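Local coordinates for protein hydrogenase maturation protease HycI (PDB 5ZBY) that probably cleaves the C-terminal extension of a [NiFe] hydrogenase large subunit during enzyme maturation, acting as an endopeptidase, at residues Ile14-Ile19 and Val71-Ile76; Asp22-Asp27 and Thr130-Glu135; Val33-Lys38 and Ile48-Glu53; Gly83-Ala88 and Ile123-Gly128. One frame throughout, in Å; residues are numbered along the deposited sequence.

Contact 1: residues Ile14-Ile19 and Val71-Ile76; sequences IVICGI and VFVDAI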
# COMPACT_ATOMS: atom_id res chain seq x y z
N ILE A 14 10.08 -8.65 -2.30
CA ILE A 14 8.99 -7.66 -2.32
C ILE A 14 8.49 -7.46 -0.91
O ILE A 14 8.29 -8.45 -0.17
CB ILE A 14 7.89 -8.14 -3.22
CG1 ILE A 14 8.43 -8.25 -4.65
CG2 ILE A 14 6.71 -7.10 -3.25
CD1 ILE A 14 7.55 -8.90 -5.58
N VAL A 15 8.29 -6.20 -0.51
CA VAL A 15 7.62 -5.94 0.74
C VAL A 15 6.33 -5.24 0.38
O VAL A 15 6.35 -4.30 -0.41
CB VAL A 15 8.48 -5.08 1.71
CG1 VAL A 15 7.74 -4.86 3.04
CG2 VAL A 15 9.87 -5.75 1.97
N ILE A 16 5.20 -5.75 0.89
CA ILE A 16 3.93 -5.07 0.68
C ILE A 16 3.44 -4.56 2.03
O ILE A 16 3.39 -5.32 2.99
CB ILE A 16 2.91 -6.00 0.04
CG1 ILE A 16 3.46 -6.45 -1.33
CG2 ILE A 16 1.58 -5.24 -0.20
CD1 ILE A 16 2.70 -7.56 -1.92
N CYS A 17 3.17 -3.26 2.09
CA CYS A 17 2.87 -2.55 3.34
C CYS A 17 1.48 -1.99 3.28
O CYS A 17 1.26 -1.04 2.52
CB CYS A 17 3.83 -1.38 3.51
SG CYS A 17 5.48 -1.93 3.91
N GLY A 18 0.55 -2.53 4.06
CA GLY A 18 -0.80 -1.96 4.09
C GLY A 18 -0.89 -0.84 5.11
O GLY A 18 -0.46 -0.97 6.24
N ILE A 19 -1.47 0.28 4.70
CA ILE A 19 -1.61 1.45 5.54
C ILE A 19 -3.08 1.68 5.72
O ILE A 19 -3.85 1.61 4.77
CB ILE A 19 -0.97 2.73 4.87
CG1 ILE A 19 0.54 2.48 4.65
CG2 ILE A 19 -1.12 3.97 5.77
CD1 ILE A 19 1.15 3.58 3.80
N VAL A 71 5.87 -1.92 -1.88
CA VAL A 71 4.53 -1.46 -2.35
C VAL A 71 3.72 -1.02 -1.15
O VAL A 71 3.41 -1.87 -0.31
CB VAL A 71 3.80 -2.60 -3.04
CG1 VAL A 71 2.45 -2.18 -3.55
CG2 VAL A 71 4.67 -3.16 -4.19
N PHE A 72 3.40 0.27 -1.07
CA PHE A 72 2.49 0.78 -0.05
C PHE A 72 1.10 0.71 -0.60
O PHE A 72 0.90 0.97 -1.78
CB PHE A 72 2.86 2.23 0.32
CG PHE A 72 4.15 2.30 1.09
CD1 PHE A 72 5.32 2.71 0.49
CD2 PHE A 72 4.18 1.90 2.42
CE1 PHE A 72 6.53 2.75 1.22
CE2 PHE A 72 5.40 1.92 3.14
CZ PHE A 72 6.55 2.36 2.55
N VAL A 73 0.14 0.31 0.22
CA VAL A 73 -1.25 0.21 -0.26
C VAL A 73 -2.10 1.03 0.72
O VAL A 73 -2.02 0.83 1.93
CB VAL A 73 -1.74 -1.24 -0.29
CG1 VAL A 73 -3.19 -1.33 -0.77
CG2 VAL A 73 -0.81 -2.16 -1.14
N ASP A 74 -2.87 2.00 0.23
CA ASP A 74 -3.59 2.92 1.14
C ASP A 74 -4.88 3.42 0.43
O ASP A 74 -4.99 3.43 -0.79
CB ASP A 74 -2.69 4.13 1.50
CG ASP A 74 -3.18 4.93 2.71
OD1 ASP A 74 -4.08 4.44 3.42
OD2 ASP A 74 -2.62 6.01 2.95
N ALA A 75 -5.89 3.77 1.22
CA ALA A 75 -6.96 4.60 0.70
C ALA A 75 -6.47 6.02 0.44
O ALA A 75 -6.03 6.70 1.35
CB ALA A 75 -8.12 4.63 1.73
N ILE A 76 -6.61 6.51 -0.79
CA ILE A 76 -6.06 7.78 -1.18
C ILE A 76 -7.15 8.60 -1.82
O ILE A 76 -7.81 8.10 -2.74
CB ILE A 76 -4.89 7.59 -2.21
CG1 ILE A 76 -3.73 6.81 -1.61
CG2 ILE A 76 -4.45 8.94 -2.75
CD1 ILE A 76 -3.08 7.48 -0.45
O HOH W 1 -6.34 2.35 3.87
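Cys17 turns SG to the side of its backbone N, opposite the carbonyl carbon (chi1 -71°), and Phe72 likewise places CG, which lays thiol and ring next to each other on one face of two adjacent parallel strands. Cys17 CB meets the ring obliquely at Phe72 CD2, 3.5 Å away, and Cys17 SG stands 4.7 Å from the ring centroid in a slanted sulfur-aromatic contact. Ile19 CD1 approaches Phe72 CD2 from the other side of the ring plane, also obliquely, at 3.7 Å. On the face formed by Ile16, Val71 and Val73, Ile16 CG2 touches Val73 CG2 at 4.0 Å. Helices 29-40 and 138-156 pack over this face. The strands run 18° apart and are stitched in the alternating parallel pattern: Val71 N to Val15 O, Cys17 N to Val71 O, Val73 N to Cys17 O and Ile19 N to Val73 O. At the carboxyl end, Asp74 OD1 comes within 3.1 Å of Ile19 O, but both are acceptors. A water bridges Ile19 O, at 2.7 Å, and Ala75 N, from which it accepts at 3.0 Å, while Asp74 OD1 is hydrogen-bonded to a bound HEPES molecule, probably from the crystallisation liquor. Outer backbone groups bond to strands 46-50 and 119-125, and the Asp74 carboxylate, Ile19 O, water and buffer gather at the carboxyl ends, consistent with the ligand-binding end of a parallel alpha/beta sheet.

Contact 2: residues Asp22-Asp27 and Thr130-Glu135; sequences DVRGDD and TGLFEE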
# COMPACT_ATOMS: atom_id res chain seq x y z
N ASP A 22 -8.65 0.20 10.59
CA ASP A 22 -9.75 -0.73 10.32
C ASP A 22 -11.10 -0.33 10.96
O ASP A 22 -12.13 -0.98 10.69
CB ASP A 22 -9.37 -2.16 10.76
CG ASP A 22 -8.92 -2.24 12.22
OD1 ASP A 22 -8.74 -1.18 12.87
OD2 ASP A 22 -8.70 -3.37 12.70
N VAL A 23 -11.10 0.72 11.77
CA VAL A 23 -12.34 1.29 12.30
C VAL A 23 -12.69 2.68 11.76
O VAL A 23 -13.49 3.38 12.33
CB VAL A 23 -12.36 1.31 13.84
CG1 VAL A 23 -11.94 -0.04 14.39
CG2 VAL A 23 -11.48 2.42 14.38
N ARG A 24 -12.05 3.07 10.67
CA ARG A 24 -12.28 4.38 10.08
C ARG A 24 -12.91 4.31 8.69
O ARG A 24 -12.45 4.95 7.77
CB ARG A 24 -11.03 5.25 10.07
CG ARG A 24 -11.34 6.72 10.25
CD ARG A 24 -10.12 7.52 10.65
NE ARG A 24 -9.09 7.50 9.62
CZ ARG A 24 -7.79 7.54 9.87
NH1 ARG A 24 -7.36 7.60 11.12
NH2 ARG A 24 -6.92 7.51 8.88
N GLY A 25 -13.93 3.47 8.56
CA GLY A 25 -14.67 3.33 7.32
C GLY A 25 -13.80 2.88 6.17
O GLY A 25 -13.03 1.95 6.31
N ASP A 26 -13.92 3.53 5.03
CA ASP A 26 -13.16 3.10 3.84
C ASP A 26 -11.65 3.24 4.04
O ASP A 26 -10.88 2.71 3.22
CB ASP A 26 -13.58 3.91 2.63
CG ASP A 26 -15.00 3.56 2.16
OD1 ASP A 26 -15.47 2.44 2.44
OD2 ASP A 26 -15.57 4.36 1.40
N ASP A 27 -11.20 3.96 5.07
CA ASP A 27 -9.75 4.00 5.41
C ASP A 27 -9.22 2.65 5.87
O ASP A 27 -8.00 2.49 6.03
CB ASP A 27 -9.47 5.06 6.48
CG ASP A 27 -9.13 6.40 5.90
OD1 ASP A 27 -8.99 6.49 4.66
OD2 ASP A 27 -8.97 7.38 6.67
N THR A 130 -14.99 8.13 5.41
CA THR A 130 -13.94 7.82 6.38
C THR A 130 -14.28 8.21 7.81
O THR A 130 -13.43 8.70 8.54
CB THR A 130 -12.57 8.40 5.99
OG1 THR A 130 -12.66 9.83 5.89
CG2 THR A 130 -12.13 7.85 4.66
N GLY A 131 -15.54 8.03 8.19
CA GLY A 131 -15.99 8.35 9.53
C GLY A 131 -15.40 7.47 10.61
O GLY A 131 -15.13 6.30 10.41
N LEU A 132 -15.20 8.06 11.78
CA LEU A 132 -14.68 7.33 12.92
C LEU A 132 -15.74 6.32 13.40
O LEU A 132 -16.93 6.63 13.45
CB LEU A 132 -14.27 8.30 14.02
CG LEU A 132 -13.36 7.81 15.14
CD1 LEU A 132 -12.15 7.04 14.60
CD2 LEU A 132 -12.90 9.00 15.94
N PHE A 133 -15.28 5.13 13.71
CA PHE A 133 -16.04 3.96 14.13
C PHE A 133 -17.08 3.57 13.09
O PHE A 133 -18.17 3.12 13.44
CB PHE A 133 -16.68 4.18 15.51
CG PHE A 133 -16.79 2.92 16.30
CD1 PHE A 133 -15.69 2.44 16.98
CD2 PHE A 133 -17.96 2.21 16.34
CE1 PHE A 133 -15.75 1.27 17.70
CE2 PHE A 133 -18.04 1.04 17.06
CZ PHE A 133 -16.95 0.58 17.74
N GLU A 134 -16.67 3.65 11.83
CA GLU A 134 -17.46 3.16 10.69
C GLU A 134 -16.81 1.90 10.15
O GLU A 134 -15.59 1.76 10.14
CB GLU A 134 -17.55 4.20 9.55
CG GLU A 134 -18.61 5.30 9.69
CD GLU A 134 -18.61 6.25 8.49
OE1 GLU A 134 -17.81 6.01 7.54
OE2 GLU A 134 -19.39 7.23 8.49
N GLU A 135 -17.64 0.98 9.68
CA GLU A 135 -17.18 -0.19 8.94
C GLU A 135 -16.79 0.28 7.54
O GLU A 135 -17.31 1.30 7.08
CB GLU A 135 -18.31 -1.22 8.90
CG GLU A 135 -18.04 -2.52 8.25
CD GLU A 135 -19.25 -3.42 8.36
OE1 GLU A 135 -20.28 -2.96 8.91
OE2 GLU A 135 -19.19 -4.58 7.89
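Val23 and Gly25 dock by their backbones onto a type II beta turn running from Gly131 to Glu134, joining two surface loops of the alpha/beta fold. Gly25 N donates to Glu134 O at 2.9 Å, from well above the carbonyl plane. Val23 O takes two weak bonds, from Phe133 N and Glu134 N, at the last two residues of the turn. Gly25 has positive phi (60°), and a beta carbon there would collide with Glu134 OE1. Among the side chains, Arg24 CG lies against Thr130 O at 3.3 Å, and the arginine bends at its third torsion (64°) to turn the guanidinium back to Asp27. NE and NH2 of Arg24 both grip Asp27 OD2, each at 3.0 Å and in the guanidinium plane; NE meets the anti lone pair of OD2, whereas NH2 comes from above the carboxylate plane. Arg24 NH1 forms a further salt bridge with Glu53. Thr130 CG2 rests on Asp27 OD1 at 3.4 Å. An alanine at Asp27 removes the acceptor shared by NE and NH2, and the guanidinium would probably be freer to turn. Glu134 OE1 accepts from Ser129 OG and also, weakly, from Gly131 N at 3.1 Å.

Contact 3: residues Val33-Lys38 and Ile48-Glu53; sequences VAERLK and ILNCGE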
# COMPACT_ATOMS: atom_id res chain seq x y z
N VAL A 33 -6.26 -5.10 2.68
CA VAL A 33 -5.47 -5.74 1.63
C VAL A 33 -4.35 -6.54 2.26
O VAL A 33 -4.15 -7.72 1.89
CB VAL A 33 -4.90 -4.71 0.64
CG1 VAL A 33 -3.92 -5.40 -0.33
CG2 VAL A 33 -6.03 -4.10 -0.18
N ALA A 34 -3.68 -5.94 3.24
CA ALA A 34 -2.53 -6.59 3.84
C ALA A 34 -3.02 -7.87 4.50
O ALA A 34 -2.38 -8.92 4.37
CB ALA A 34 -1.84 -5.67 4.85
N GLU A 35 -4.16 -7.81 5.20
CA GLU A 35 -4.50 -9.00 5.99
C GLU A 35 -4.93 -10.08 5.05
O GLU A 35 -4.60 -11.26 5.26
CB GLU A 35 -5.58 -8.69 7.04
CG GLU A 35 -5.00 -7.86 8.18
CD GLU A 35 -3.92 -8.62 8.95
OE1 GLU A 35 -4.14 -9.81 9.25
OE2 GLU A 35 -2.84 -8.05 9.24
N ARG A 36 -5.53 -9.69 3.94
CA ARG A 36 -5.95 -10.71 3.01
C ARG A 36 -4.72 -11.30 2.32
O ARG A 36 -4.67 -12.53 2.07
CB ARG A 36 -6.94 -10.14 2.00
CG ARG A 36 -7.37 -11.16 0.97
CD ARG A 36 -8.18 -12.28 1.62
NE ARG A 36 -8.86 -13.08 0.61
CZ ARG A 36 -8.89 -14.41 0.58
NH1 ARG A 36 -8.29 -15.12 1.53
NH2 ARG A 36 -9.53 -15.03 -0.40
N LEU A 37 -3.69 -10.48 2.07
CA LEU A 37 -2.53 -11.01 1.37
C LEU A 37 -1.84 -12.03 2.26
O LEU A 37 -1.24 -13.00 1.75
CB LEU A 37 -1.55 -9.92 0.99
CG LEU A 37 -1.96 -9.15 -0.28
CD1 LEU A 37 -1.08 -7.90 -0.43
CD2 LEU A 37 -1.83 -10.12 -1.48
N LYS A 38 -1.94 -11.85 3.58
CA LYS A 38 -1.25 -12.79 4.49
C LYS A 38 -1.85 -14.20 4.36
O LYS A 38 -1.17 -15.20 4.64
CB LYS A 38 -1.34 -12.29 5.93
CG LYS A 38 -0.35 -11.16 6.26
CD LYS A 38 -0.61 -10.64 7.68
CE LYS A 38 0.15 -9.37 8.01
NZ LYS A 38 1.55 -9.56 8.41
N ILE A 48 4.78 -9.32 3.98
CA ILE A 48 3.54 -8.53 4.06
C ILE A 48 3.45 -7.92 5.45
O ILE A 48 3.54 -8.62 6.48
CB ILE A 48 2.30 -9.38 3.79
CG1 ILE A 48 2.45 -10.28 2.56
CG2 ILE A 48 1.04 -8.46 3.68
CD1 ILE A 48 2.49 -9.50 1.26
N LEU A 49 3.30 -6.61 5.51
CA LEU A 49 3.18 -5.90 6.78
C LEU A 49 1.88 -5.12 6.86
O LEU A 49 1.48 -4.45 5.90
CB LEU A 49 4.32 -4.91 6.94
CG LEU A 49 5.72 -5.47 7.05
CD1 LEU A 49 6.71 -4.32 7.01
CD2 LEU A 49 5.81 -6.28 8.37
N ASN A 50 1.24 -5.20 8.02
CA ASN A 50 0.16 -4.28 8.38
C ASN A 50 0.79 -3.15 9.16
O ASN A 50 1.24 -3.34 10.31
CB ASN A 50 -0.92 -5.03 9.18
CG ASN A 50 -2.06 -4.12 9.62
OD1 ASN A 50 -1.96 -2.89 9.65
ND2 ASN A 50 -3.18 -4.75 9.97
N CYS A 51 0.89 -1.97 8.56
CA CYS A 51 1.60 -0.84 9.16
C CYS A 51 0.66 0.09 9.95
O CYS A 51 1.13 1.07 10.54
CB CYS A 51 2.29 -0.00 8.10
SG CYS A 51 3.61 -0.93 7.29
N GLY A 52 -0.63 -0.21 9.91
CA GLY A 52 -1.61 0.71 10.47
C GLY A 52 -1.40 2.09 9.90
O GLY A 52 -1.20 2.24 8.70
N GLU A 53 -1.44 3.11 10.74
CA GLU A 53 -1.15 4.44 10.30
C GLU A 53 0.27 4.88 10.50
O GLU A 53 0.60 6.06 10.34
CB GLU A 53 -2.11 5.42 11.01
CG GLU A 53 -3.57 5.20 10.63
CD GLU A 53 -4.47 6.06 11.50
OE1 GLU A 53 -4.55 7.27 11.25
OE2 GLU A 53 -5.05 5.51 12.45
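The beta-alpha-beta crossover formed by strand 14-18, helix 29-40 and strand 46-50 packs its helix on its second strand here, with Ala34, Leu37 and Lys38 gathered round Ile48. Ile48 CG2 touches all three. With CG2 anti to the backbone N, it points toward the helix, 3.5 Å from Ala34 O and 4.0 Å from Leu37 CB. Lys38 runs past Ile48 in the opposite direction, its CG 4.0 Å from Ile48 CG2. A bend at the last torsion of the lysine (chi4 -81°) then brings Lys38 NZ to 2.9 Å from Ile48 O, from above the carbonyl plane rather than on a lone pair. This carbonyl belongs to a strand outermost within this chain, so the ammonium supplies a donor along that margin. Further on, Ala34 CB touches Leu49 O at 3.7 Å. Asn50 crosses Glu35 at about a right angle, and Asn50 ND2 gives a weak bond to Glu35 OE2, 3.4 Å long, with amide and carboxylate planes 48° apart. Asn50 OD1 meanwhile accepts from Gly52 N at 3.0 Å in an Asx turn, which fixes the amide so that its nitrogen faces the helix. Behind this contact Leu37 also packs on Ile16 of strand 14-18 and on Ala148 and Ile151 of helix 138-156, while Leu49, on the other side of its strand, lies against Cys17 and Tyr58.

Contact 4: residues Gly83-Ala88 and Ile123-Gly128; sequences GEFIIA and IGCQPG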
# COMPACT_ATOMS: atom_id res chain seq x y z
N GLY A 83 -13.52 3.73 -5.13
CA GLY A 83 -13.17 2.39 -5.54
C GLY A 83 -12.20 2.37 -6.69
O GLY A 83 -11.65 1.32 -7.05
N GLU A 84 -11.98 3.53 -7.29
CA GLU A 84 -11.06 3.62 -8.41
C GLU A 84 -9.64 3.47 -7.87
O GLU A 84 -9.33 3.98 -6.79
CB GLU A 84 -11.22 4.95 -9.11
CG GLU A 84 -10.33 5.19 -10.30
CD GLU A 84 -10.68 6.51 -11.01
OE1 GLU A 84 -11.70 7.18 -10.67
OE2 GLU A 84 -9.89 6.90 -11.90
N PHE A 85 -8.77 2.82 -8.64
CA PHE A 85 -7.38 2.66 -8.23
C PHE A 85 -6.45 3.71 -8.83
O PHE A 85 -6.69 4.25 -9.93
CB PHE A 85 -6.90 1.27 -8.65
CG PHE A 85 -7.55 0.16 -7.94
CD1 PHE A 85 -7.58 0.11 -6.55
CD2 PHE A 85 -8.05 -0.92 -8.66
CE1 PHE A 85 -8.17 -0.96 -5.89
CE2 PHE A 85 -8.63 -2.01 -8.01
CZ PHE A 85 -8.68 -2.04 -6.60
N ILE A 86 -5.35 3.99 -8.13
CA ILE A 86 -4.29 4.82 -8.68
C ILE A 86 -2.96 4.16 -8.37
O ILE A 86 -2.83 3.52 -7.34
CB ILE A 86 -4.33 6.22 -8.09
CG1 ILE A 86 -3.28 7.11 -8.73
CG2 ILE A 86 -4.24 6.22 -6.54
CD1 ILE A 86 -3.65 8.59 -8.61
N ILE A 87 -2.01 4.25 -9.30
CA ILE A 87 -0.66 3.75 -9.05
C ILE A 87 0.25 4.95 -9.14
O ILE A 87 0.27 5.64 -10.15
CB ILE A 87 -0.23 2.66 -10.03
CG1 ILE A 87 -1.19 1.47 -9.92
CG2 ILE A 87 1.22 2.26 -9.73
CD1 ILE A 87 -0.82 0.26 -10.76
N ALA A 88 0.95 5.25 -8.06
CA ALA A 88 1.72 6.49 -8.01
C ALA A 88 3.11 6.26 -7.49
O ALA A 88 3.38 5.23 -6.87
CB ALA A 88 1.02 7.53 -7.15
N ILE A 123 0.02 2.04 -4.24
CA ILE A 123 -1.25 1.72 -4.87
C ILE A 123 -2.36 2.31 -3.98
O ILE A 123 -2.50 1.89 -2.83
CB ILE A 123 -1.48 0.20 -5.06
CG1 ILE A 123 -0.33 -0.40 -5.88
CG2 ILE A 123 -2.87 -0.04 -5.76
CD1 ILE A 123 -0.34 -1.94 -5.83
N GLY A 124 -3.15 3.23 -4.52
CA GLY A 124 -4.23 3.84 -3.75
C GLY A 124 -5.59 3.42 -4.24
O GLY A 124 -5.75 3.02 -5.39
N CYS A 125 -6.59 3.51 -3.37
CA CYS A 125 -7.97 3.28 -3.78
C CYS A 125 -8.79 4.44 -3.25
O CYS A 125 -8.60 4.82 -2.11
CB CYS A 125 -8.48 1.95 -3.20
SG CYS A 125 -10.13 1.53 -3.75
N GLN A 126 -9.63 5.05 -4.08
CA GLN A 126 -10.41 6.23 -3.65
C GLN A 126 -11.50 5.87 -2.63
O GLN A 126 -12.36 5.06 -2.92
CB GLN A 126 -11.04 6.88 -4.89
CG GLN A 126 -12.06 7.97 -4.56
CD GLN A 126 -11.36 9.21 -4.13
OE1 GLN A 126 -10.46 9.72 -4.84
NE2 GLN A 126 -11.74 9.73 -2.97
N PRO A 127 -11.45 6.45 -1.42
CA PRO A 127 -12.50 6.15 -0.43
C PRO A 127 -13.71 7.04 -0.60
O PRO A 127 -13.61 8.12 -1.16
CB PRO A 127 -11.83 6.48 0.90
CG PRO A 127 -10.91 7.62 0.57
CD PRO A 127 -10.39 7.30 -0.85
N GLY A 128 -14.81 6.59 -0.04
CA GLY A 128 -16.07 7.33 -0.12
C GLY A 128 -16.57 7.80 1.21
O GLY A 128 -17.35 8.74 1.28
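Ile123 begins the pairing with its CA 3.4 Å from Ile86 O, a CA-H...O contact, and its CG2 close to the same oxygen. Gly124 and Ile86 then form an antiparallel hydrogen-bonded pair, Gly124 N to Ile86 O and Ile86 N to Gly124 O, both at 2.9 Å. Ile86 holds CG2 between its backbone N and carbonyl carbon, which puts this methyl 3.7 Å from Gly124 CA, where a beta carbon on the glycine would clash. Cys125 faces Phe85 in a non-hydrogen-bonded pair. This is the antiparallel margin of an otherwise parallel sheet, strand 85-88 being outermost in the chain. Cys125 SG meets Phe85 CE1 obliquely at 3.8 Å, and also touches Gly83 O, which sits over the centre of one ring face. An alanine in place of Phe85 would probably open a gap beside the thiol and deprive Phe29 and Arg143 of helices 29-40 and 138-156 of a packing partner. Gln126 N donates to Glu84 O, and Gln126 O accepts from Gly83 N at 2.8 Å, in plane on a lone pair. Its side-chain NE2 reaches Pro127 O at 3.1 Å and also His77, while OE1 accepts from Phe78 N and Gly80 N.

How the contacts relate
Contacts 1, 3 and 4 share one mixed sheet, ordered 46-50, 14-18, 69-75, 119-125, 85-88. The centre of contact 1 lies about 1 Å from the centre of the folded chain, about 8 Å from the centre of contact 3 and about 11 Å from that of contact 4. Leu49 hydrogen-bonds through its backbone to Ile16 and Gly18 on one side, and Ile123 N to Phe72 O on the other. Along the sequence contact 3 is nested within contact 1, contact 4 follows, and contact 2 encloses contacts 3 and 4 while crossing contact 1. Contact 2 reaches contact 3 through Glu53, contact 4 through the hydrogen bond of Asp26 OD2 to Gly128 N, and contact 1 near the bound buffer, which both Asp74 and Asp27 border.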